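Local coordinates for protein interacting with Hsp90 1 (Saccharomyces cerevisiae, PDB 4CHH) that takes part in pre-rRNA processing, is required for the NOP58-snoRNA interaction, interacts with Hsp90, and belongs to the R2TP complex, at residues 76-79 and 80-84; 127-130 and 131-135; 150-153 and 154-157. All coordinates share one frame; numbering follows the deposited sequence.

All three contacts are local and lie in the PIH1 N-terminal domain, in chain order. Contact 1 opens helix 78-86, contact 2 opens helix 129-147, and contact 3 is the turn that follows strand 149-151, the next element after that long helix. Contacts 1 and 2 have centres about 12 Å apart and touch directly: the ring of Phe-82 meets Asp-128, Gln-130 and Ile-134, so two helix starts are packed together. Contact 3 stands apart, its centre about 17 Å from that of contact 2 and 26 Å from that of contact 1. Helix 129-147 therefore spans from the paired helix starts to the sheet, where strand 149-151 joins strand 29-47.

Contact 1 (76-79 and 80-84); sequences FNAR and IVFPL
Phe-76 and Phe-82 form an offset edge-to-face pair at the start of helix 78-86, with ring centroids 5.7 Å apart and planes at 74°. The rim of Phe-76 is directed at the face of Phe-82, and the closest carbons are Phe-76 CZ and Phe-82 CZ at 3.9 Å. Phe-76 holds CG anti to its backbone N (chi1 -179°), which brings the ring back over the first turn although its CB points away from it. The same rim also receives Val-81: CG1 of Val-81 lies near the ring plane, 3.7 Å from Phe-76 CD1. Ala-78 completes the packed side, its CB 3.6 Å from Phe-82 CE2. Backbone bonds form the first turn on which these side chains are carried: Asn-77 O accepts from Val-81 N at 2.8 Å and, weakly, from Ile-80 N, while Ala-78 O accepts from Phe-82 N.

The solvent side is looser. Asn-77 occupies the N-cap, but its OD1 accepts a weak bond from Arg-79 N, 3.4 Å long with an N-H...O angle of 129°. Ile-80 CG1 lies against the side-chain carboxamide of Asn-77, nearest OD1. Arg-79, bent at chi2 and chi3, brings NH2 to the edge of the Phe-82 ring at 3.8 Å from CD2, with the guanidinium oblique to it. Pro-83 kinks the helix, since its N cannot donate to the preceding turn. Beyond this turn, Phe-76 packs on Leu-131 and Phe-82 on Gln-130 and Ile-134, all of helix 129-147, and Val-81 on Trp-90 in a loop.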
loop_
_atom_site.group_PDB
_atom_site.type_symbol
_atom_site.label_atom_id
_atom_site.label_comp_id
_atom_site.label_asym_id
_atom_site.label_seq_id
_atom_site.Cartn_x
_atom_site.Cartn_y
_atom_site.Cartn_z
ATOM N N PHE A 76 -13.830 3.840 -12.322
ATOM C CA PHE A 76 -13.388 2.518 -12.772
ATOM C C PHE A 76 -14.437 1.823 -13.621
ATOM O O PHE A 76 -15.541 1.504 -13.181
ATOM C CB PHE A 76 -12.921 1.570 -11.641
ATOM C CG PHE A 76 -12.450 0.225 -12.182
ATOM C CD1 PHE A 76 -11.288 0.129 -12.946
ATOM C CD2 PHE A 76 -13.206 -0.926 -11.987
ATOM C CE1 PHE A 76 -10.898 -1.089 -13.517
ATOM C CE2 PHE A 76 -12.798 -2.152 -12.537
ATOM C CZ PHE A 76 -11.652 -2.221 -13.307
ATOM N N ASN A 77 -14.033 1.580 -14.850
ATOM C CA ASN A 77 -14.712 0.820 -15.888
ATOM C C ASN A 77 -13.576 0.089 -16.604
ATOM O O ASN A 77 -12.675 0.751 -17.137
ATOM C CB ASN A 77 -15.534 1.733 -16.795
ATOM C CG ASN A 77 -16.300 0.987 -17.870
ATOM O OD1 ASN A 77 -15.729 0.300 -18.731
ATOM N ND2 ASN A 77 -17.611 1.132 -17.866
ATOM N N ALA A 78 -13.578 -1.265 -16.540
ATOM C CA ALA A 78 -12.502 -2.129 -17.053
ATOM C C ALA A 78 -12.068 -1.790 -18.484
ATOM O O ALA A 78 -10.886 -1.656 -18.728
ATOM C CB ALA A 78 -12.908 -3.606 -16.973
ATOM N N ARG A 79 -13.011 -1.636 -19.401
ATOM C CA ARG A 79 -12.716 -1.399 -20.829
ATOM C C ARG A 79 -12.080 -0.036 -21.084
ATOM O O ARG A 79 -11.278 0.085 -22.003
ATOM C CB ARG A 79 -13.978 -1.606 -21.706
ATOM C CG ARG A 79 -14.513 -3.057 -21.700
ATOM C CD ARG A 79 -13.676 -4.110 -22.444
ATOM N NE ARG A 79 -12.304 -4.264 -21.928
ATOM C CZ ARG A 79 -11.951 -5.018 -20.886
ATOM N NH1 ARG A 79 -12.866 -5.710 -20.215
ATOM N NH2 ARG A 79 -10.683 -5.073 -20.498
ATOM N N ILE A 80 -12.372 0.954 -20.245
ATOM C CA ILE A 80 -11.779 2.293 -20.342
ATOM C C ILE A 80 -10.418 2.317 -19.651
ATOM O O ILE A 80 -9.449 2.846 -20.183
ATOM C CB ILE A 80 -12.715 3.349 -19.663
ATOM C CG1 ILE A 80 -14.145 3.403 -20.292
ATOM C CG2 ILE A 80 -12.050 4.739 -19.604
ATOM C CD1 ILE A 80 -14.242 3.912 -21.751
ATOM N N VAL A 81 -10.377 1.767 -18.422
ATOM C CA VAL A 81 -9.254 1.906 -17.517
ATOM C C VAL A 81 -8.053 1.010 -17.817
ATOM O O VAL A 81 -6.931 1.523 -17.723
ATOM C CB VAL A 81 -9.731 1.766 -16.048
ATOM C CG1 VAL A 81 -8.569 1.507 -15.091
ATOM C CG2 VAL A 81 -10.533 2.999 -15.632
ATOM N N PHE A 82 -8.239 -0.279 -18.150
ATOM C CA PHE A 82 -7.060 -1.137 -18.386
ATOM C C PHE A 82 -6.172 -0.583 -19.532
ATOM O O PHE A 82 -4.959 -0.502 -19.339
ATOM C CB PHE A 82 -7.435 -2.614 -18.579
ATOM C CG PHE A 82 -7.933 -3.223 -17.277
ATOM C CD1 PHE A 82 -7.205 -3.084 -16.097
ATOM C CD2 PHE A 82 -9.118 -3.951 -17.236
ATOM C CE1 PHE A 82 -7.659 -3.652 -14.893
ATOM C CE2 PHE A 82 -9.570 -4.524 -16.032
ATOM C CZ PHE A 82 -8.832 -4.374 -14.871
ATOM N N PRO A 83 -6.729 -0.079 -20.658
ATOM C CA PRO A 83 -5.869 0.560 -21.663
ATOM C C PRO A 83 -5.145 1.799 -21.103
ATOM O O PRO A 83 -3.977 1.985 -21.406
ATOM C CB PRO A 83 -6.870 0.937 -22.765
ATOM C CG PRO A 83 -7.941 -0.116 -22.646
ATOM C CD PRO A 83 -8.121 -0.137 -21.145
ATOM N N LEU A 84 -5.808 2.600 -20.239
ATOM C CA LEU A 84 -5.187 3.784 -19.601
ATOM C C LEU A 84 -4.048 3.392 -18.660
ATOM O O LEU A 84 -3.053 4.111 -18.579
ATOM C CB LEU A 84 -6.213 4.623 -18.827
ATOM C CG LEU A 84 -7.239 5.390 -19.637
ATOM C CD1 LEU A 84 -8.250 6.032 -18.710
ATOM C CD2 LEU A 84 -6.563 6.453 -20.554
#

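Contact 2 (127-130 and 131-135); sequences DDIQ and LREIL
Asp-128 caps Leu-131 N with its carboxylate, the classic N-cap at the start of helix 129-147. From CB outward, its side chain crosses that of Leu-131 at about a right angle: CB lies 4.1 Å from Leu-131 CB, CG stands beside the same methylene and the amide, and OD1 accepts from Leu-131 N at 2.8 Å with an N-H...O angle of 160°. The amide reaches OD1 on its anti side, 27° out of the carboxylate plane. OD1 also lies beside Phe-82 CZ, and OD2 packs against Phe-76 CZ. A chi1 of -172° folds the acid back over the first turn. Its negative charge, set at the positive end of the helix dipole, is likely to be stabilised there. An alanine in place of Asp-128 would probably leave Leu-131 N without its capping acceptor and open a gap beside Phe-76 and Phe-82.

The main chain then enters regular alpha-helical bonding: Arg-132 N donates to Asp-128 O, Glu-133 N to Ile-129 O, and Ile-134 N to Gln-130 O. Leu-131 turns its end into the fold, against Trp-124 and Ile-125 of helix 119-127, while Arg-132 makes a cation-pi contact with Phe-38. On the exposed flank the Ile-129 and Glu-133 side chains meet obliquely, with Glu-133 OE2 3.7 Å from Ile-129 CG1.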
loop_
_atom_site.group_PDB
_atom_site.type_symbol
_atom_site.label_atom_id
_atom_site.label_comp_id
_atom_site.label_asym_id
_atom_site.label_seq_id
_atom_site.Cartn_x
_atom_site.Cartn_y
_atom_site.Cartn_z
ATOM N N ASP A 127 -14.598 -6.059 -6.481
ATOM C CA ASP A 127 -15.415 -6.482 -7.619
ATOM C C ASP A 127 -14.634 -6.838 -8.893
ATOM O O ASP A 127 -15.219 -7.427 -9.805
ATOM C CB ASP A 127 -16.419 -5.362 -7.954
ATOM C CG ASP A 127 -17.356 -4.972 -6.830
ATOM O OD1 ASP A 127 -17.673 -5.848 -5.980
ATOM O OD2 ASP A 127 -17.789 -3.803 -6.804
ATOM N N ASP A 128 -13.353 -6.447 -8.995
ATOM C CA ASP A 128 -12.554 -6.771 -10.176
ATOM C C ASP A 128 -11.205 -7.305 -9.703
ATOM O O ASP A 128 -10.393 -6.568 -9.124
ATOM C CB ASP A 128 -12.426 -5.551 -11.117
ATOM C CG ASP A 128 -11.778 -5.856 -12.467
ATOM O OD1 ASP A 128 -10.606 -6.260 -12.481
ATOM O OD2 ASP A 128 -12.430 -5.624 -13.506
ATOM N N ILE A 129 -10.989 -8.609 -9.933
ATOM C CA ILE A 129 -9.789 -9.329 -9.496
ATOM C C ILE A 129 -8.565 -8.884 -10.309
ATOM O O ILE A 129 -7.463 -8.898 -9.776
ATOM C CB ILE A 129 -9.987 -10.891 -9.504
ATOM C CG1 ILE A 129 -8.762 -11.644 -8.940
ATOM C CG2 ILE A 129 -10.329 -11.426 -10.892
ATOM C CD1 ILE A 129 -8.727 -11.818 -7.349
ATOM N N GLN A 130 -8.745 -8.507 -11.588
ATOM C CA GLN A 130 -7.622 -8.028 -12.392
ATOM C C GLN A 130 -7.110 -6.704 -11.823
ATOM O O GLN A 130 -5.904 -6.525 -11.722
ATOM C CB GLN A 130 -8.013 -7.869 -13.882
ATOM C CG GLN A 130 -8.080 -9.216 -14.632
ATOM C CD GLN A 130 -9.179 -10.160 -14.157
ATOM O OE1 GLN A 130 -10.334 -9.765 -13.913
ATOM N NE2 GLN A 130 -8.833 -11.431 -14.005
ATOM N N LEU A 131 -8.023 -5.793 -11.447
ATOM C CA LEU A 131 -7.654 -4.507 -10.825
ATOM C C LEU A 131 -6.975 -4.763 -9.453
ATOM O O LEU A 131 -5.948 -4.163 -9.147
ATOM C CB LEU A 131 -8.880 -3.584 -10.672
ATOM C CG LEU A 131 -8.588 -2.136 -10.141
ATOM C CD1 LEU A 131 -7.736 -1.333 -11.099
ATOM C CD2 LEU A 131 -9.864 -1.382 -9.836
ATOM N N ARG A 132 -7.506 -5.703 -8.662
ATOM C CA ARG A 132 -6.906 -6.055 -7.363
ATOM C C ARG A 132 -5.419 -6.507 -7.539
ATOM O O ARG A 132 -4.545 -6.068 -6.787
ATOM C CB ARG A 132 -7.731 -7.183 -6.704
ATOM C CG ARG A 132 -7.377 -7.421 -5.233
ATOM C CD ARG A 132 -8.390 -8.369 -4.611
ATOM N NE ARG A 132 -8.148 -8.623 -3.188
ATOM C CZ ARG A 132 -8.794 -8.033 -2.181
ATOM N NH1 ARG A 132 -9.687 -7.078 -2.417
ATOM N NH2 ARG A 132 -8.531 -8.376 -0.927
ATOM N N GLU A 133 -5.145 -7.384 -8.532
ATOM C CA GLU A 133 -3.769 -7.838 -8.794
ATOM C C GLU A 133 -2.836 -6.671 -9.121
ATOM O O GLU A 133 -1.703 -6.650 -8.663
ATOM C CB GLU A 133 -3.737 -8.810 -9.992
ATOM C CG GLU A 133 -4.116 -10.238 -9.643
ATOM C CD GLU A 133 -4.722 -11.019 -10.799
ATOM O OE1 GLU A 133 -4.513 -10.623 -11.972
ATOM O OE2 GLU A 133 -5.416 -12.025 -10.527
ATOM N N ILE A 134 -3.293 -5.752 -9.989
ATOM C CA ILE A 134 -2.514 -4.565 -10.366
ATOM C C ILE A 134 -2.315 -3.663 -9.115
ATOM O O ILE A 134 -1.221 -3.119 -8.912
ATOM C CB ILE A 134 -3.255 -3.846 -11.517
ATOM C CG1 ILE A 134 -3.140 -4.655 -12.846
ATOM C CG2 ILE A 134 -2.788 -2.414 -11.706
ATOM C CD1 ILE A 134 -4.105 -4.161 -13.982
ATOM N N LEU A 135 -3.357 -3.530 -8.273
ATOM C CA LEU A 135 -3.243 -2.689 -7.080
ATOM C C LEU A 135 -2.173 -3.292 -6.125
ATOM O O LEU A 135 -1.367 -2.553 -5.554
ATOM C CB LEU A 135 -4.637 -2.526 -6.398
ATOM C CG LEU A 135 -4.784 -1.661 -5.089
ATOM C CD1 LEU A 135 -4.431 -2.463 -3.845
ATOM C CD2 LEU A 135 -4.013 -0.317 -5.158
#

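Contact 3 (150-153 and 154-157); sequences VLCR and DRIA
Cys-152 SG accepts three N-H groups from Asp-154 and Arg-155 in the turn that follows strand 149-151. These sulfur-accepting hydrogen bonds are the main interaction. Arg-155 N gives the straightest, 3.2 Å to Cys-152 SG with an N-H...S angle of 176°; Asp-154 N adds a weak one at 3.4 Å. The third comes from the Arg-155 side chain, which bends at chi2 and chi3 so that NH1 lies 3.6 Å from Cys-152 SG. The sulfur sits at the guanidinium edge, 11° out of its plane. The Cys-152 side-chain torsion, chi1 -168°, swings the sulfur toward these donors.

Water-mediated bonding is found on the outer side, where one water donates to both Arg-153 O and Asp-154 OD1. A close van der Waals contact joins the Ile-156 CG2 methyl to the carbonyl oxygen Arg-153 O, 3.3 Å away.

Ionic interactions belong to Arg-153, whose side chain turns back toward helix 129-147. Its NE forms a salt bridge with Glu-137 and its NH1 another with Glu-144; NH1 also donates a weak bond to Leu-151 O, 2.9 Å away.

Backbone bonds from Cys-152 to Lys-43 and from Ala-157 to Lys-41 tie the ends of the turn to strand 29-47. At its centre, a weak bond from Ile-156 N to Asp-154 O at 2.8 Å closes round Arg-155 and defines an inverse gamma turn.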
loop_
_atom_site.group_PDB
_atom_site.type_symbol
_atom_site.label_atom_id
_atom_site.label_comp_id
_atom_site.label_asym_id
_atom_site.label_seq_id
_atom_site.Cartn_x
_atom_site.Cartn_y
_atom_site.Cartn_z
ATOM N N VAL A 150 13.845 -4.319 -2.357
ATOM C CA VAL A 150 13.407 -5.175 -3.461
ATOM C C VAL A 150 12.558 -6.246 -2.795
ATOM O O VAL A 150 13.032 -6.868 -1.847
ATOM C CB VAL A 150 14.573 -5.732 -4.340
ATOM C CG1 VAL A 150 14.048 -6.711 -5.402
ATOM C CG2 VAL A 150 15.358 -4.583 -5.009
ATOM N N LEU A 151 11.279 -6.380 -3.200
ATOM C CA LEU A 151 10.360 -7.359 -2.577
ATOM C C LEU A 151 10.051 -8.494 -3.544
ATOM O O LEU A 151 9.994 -8.262 -4.738
ATOM C CB LEU A 151 9.055 -6.670 -2.091
ATOM C CG LEU A 151 9.255 -5.468 -1.098
ATOM C CD1 LEU A 151 7.938 -4.760 -0.803
ATOM C CD2 LEU A 151 9.944 -5.889 0.175
ATOM N N CYS A 152 9.931 -9.724 -3.036
ATOM C CA CYS A 152 9.667 -10.923 -3.846
ATOM C C CYS A 152 8.233 -10.929 -4.389
ATOM O O CYS A 152 7.290 -10.654 -3.652
ATOM C CB CYS A 152 9.950 -12.200 -3.051
ATOM S SG CYS A 152 9.983 -13.696 -4.076
ATOM N N ARG A 153 8.093 -11.216 -5.691
ATOM C CA ARG A 153 6.819 -11.350 -6.396
ATOM C C ARG A 153 6.369 -12.829 -6.393
ATOM O O ARG A 153 5.217 -13.111 -6.693
ATOM C CB ARG A 153 6.925 -10.805 -7.857
ATOM C CG ARG A 153 7.341 -9.297 -7.980
ATOM C CD ARG A 153 6.430 -8.372 -7.190
ATOM N NE ARG A 153 6.520 -6.964 -7.606
ATOM C CZ ARG A 153 7.344 -6.062 -7.091
ATOM N NH1 ARG A 153 8.226 -6.412 -6.165
ATOM N NH2 ARG A 153 7.310 -4.803 -7.514
ATOM N N ASP A 154 7.247 -13.764 -6.038
ATOM C CA ASP A 154 6.886 -15.201 -6.039
ATOM C C ASP A 154 6.467 -15.672 -4.653
ATOM O O ASP A 154 5.431 -16.333 -4.518
ATOM C CB ASP A 154 8.054 -16.069 -6.553
ATOM C CG ASP A 154 8.596 -15.675 -7.918
ATOM O OD1 ASP A 154 7.814 -15.182 -8.744
ATOM O OD2 ASP A 154 9.806 -15.842 -8.142
ATOM N N ARG A 155 7.271 -15.345 -3.622
ATOM C CA ARG A 155 6.970 -15.743 -2.247
ATOM C C ARG A 155 5.987 -14.751 -1.691
ATOM O O ARG A 155 6.299 -13.972 -0.806
ATOM C CB ARG A 155 8.243 -15.841 -1.399
ATOM C CG ARG A 155 8.894 -17.210 -1.448
ATOM C CD ARG A 155 9.989 -17.266 -2.476
ATOM N NE ARG A 155 11.252 -17.658 -1.858
ATOM C CZ ARG A 155 12.395 -16.998 -2.002
ATOM N NH1 ARG A 155 12.449 -15.898 -2.746
ATOM N NH2 ARG A 155 13.495 -17.432 -1.400
ATOM N N ILE A 156 4.806 -14.760 -2.259
ATOM C CA ILE A 156 3.721 -13.838 -1.959
ATOM C C ILE A 156 2.504 -14.628 -1.463
ATOM O O ILE A 156 2.219 -15.725 -1.966
ATOM C CB ILE A 156 3.428 -12.983 -3.208
ATOM C CG1 ILE A 156 2.508 -11.786 -2.901
ATOM C CG2 ILE A 156 2.940 -13.825 -4.422
ATOM C CD1 ILE A 156 2.658 -10.606 -3.928
ATOM N N ALA A 157 1.846 -14.094 -0.426
ATOM C CA ALA A 157 0.669 -14.698 0.175
ATOM C C ALA A 157 -0.313 -13.624 0.648
ATOM O O ALA A 157 0.047 -12.449 0.792
ATOM C CB ALA A 157 1.065 -15.629 1.329
HETATM O O HOH W 1 4.874 -14.746 -9.411
#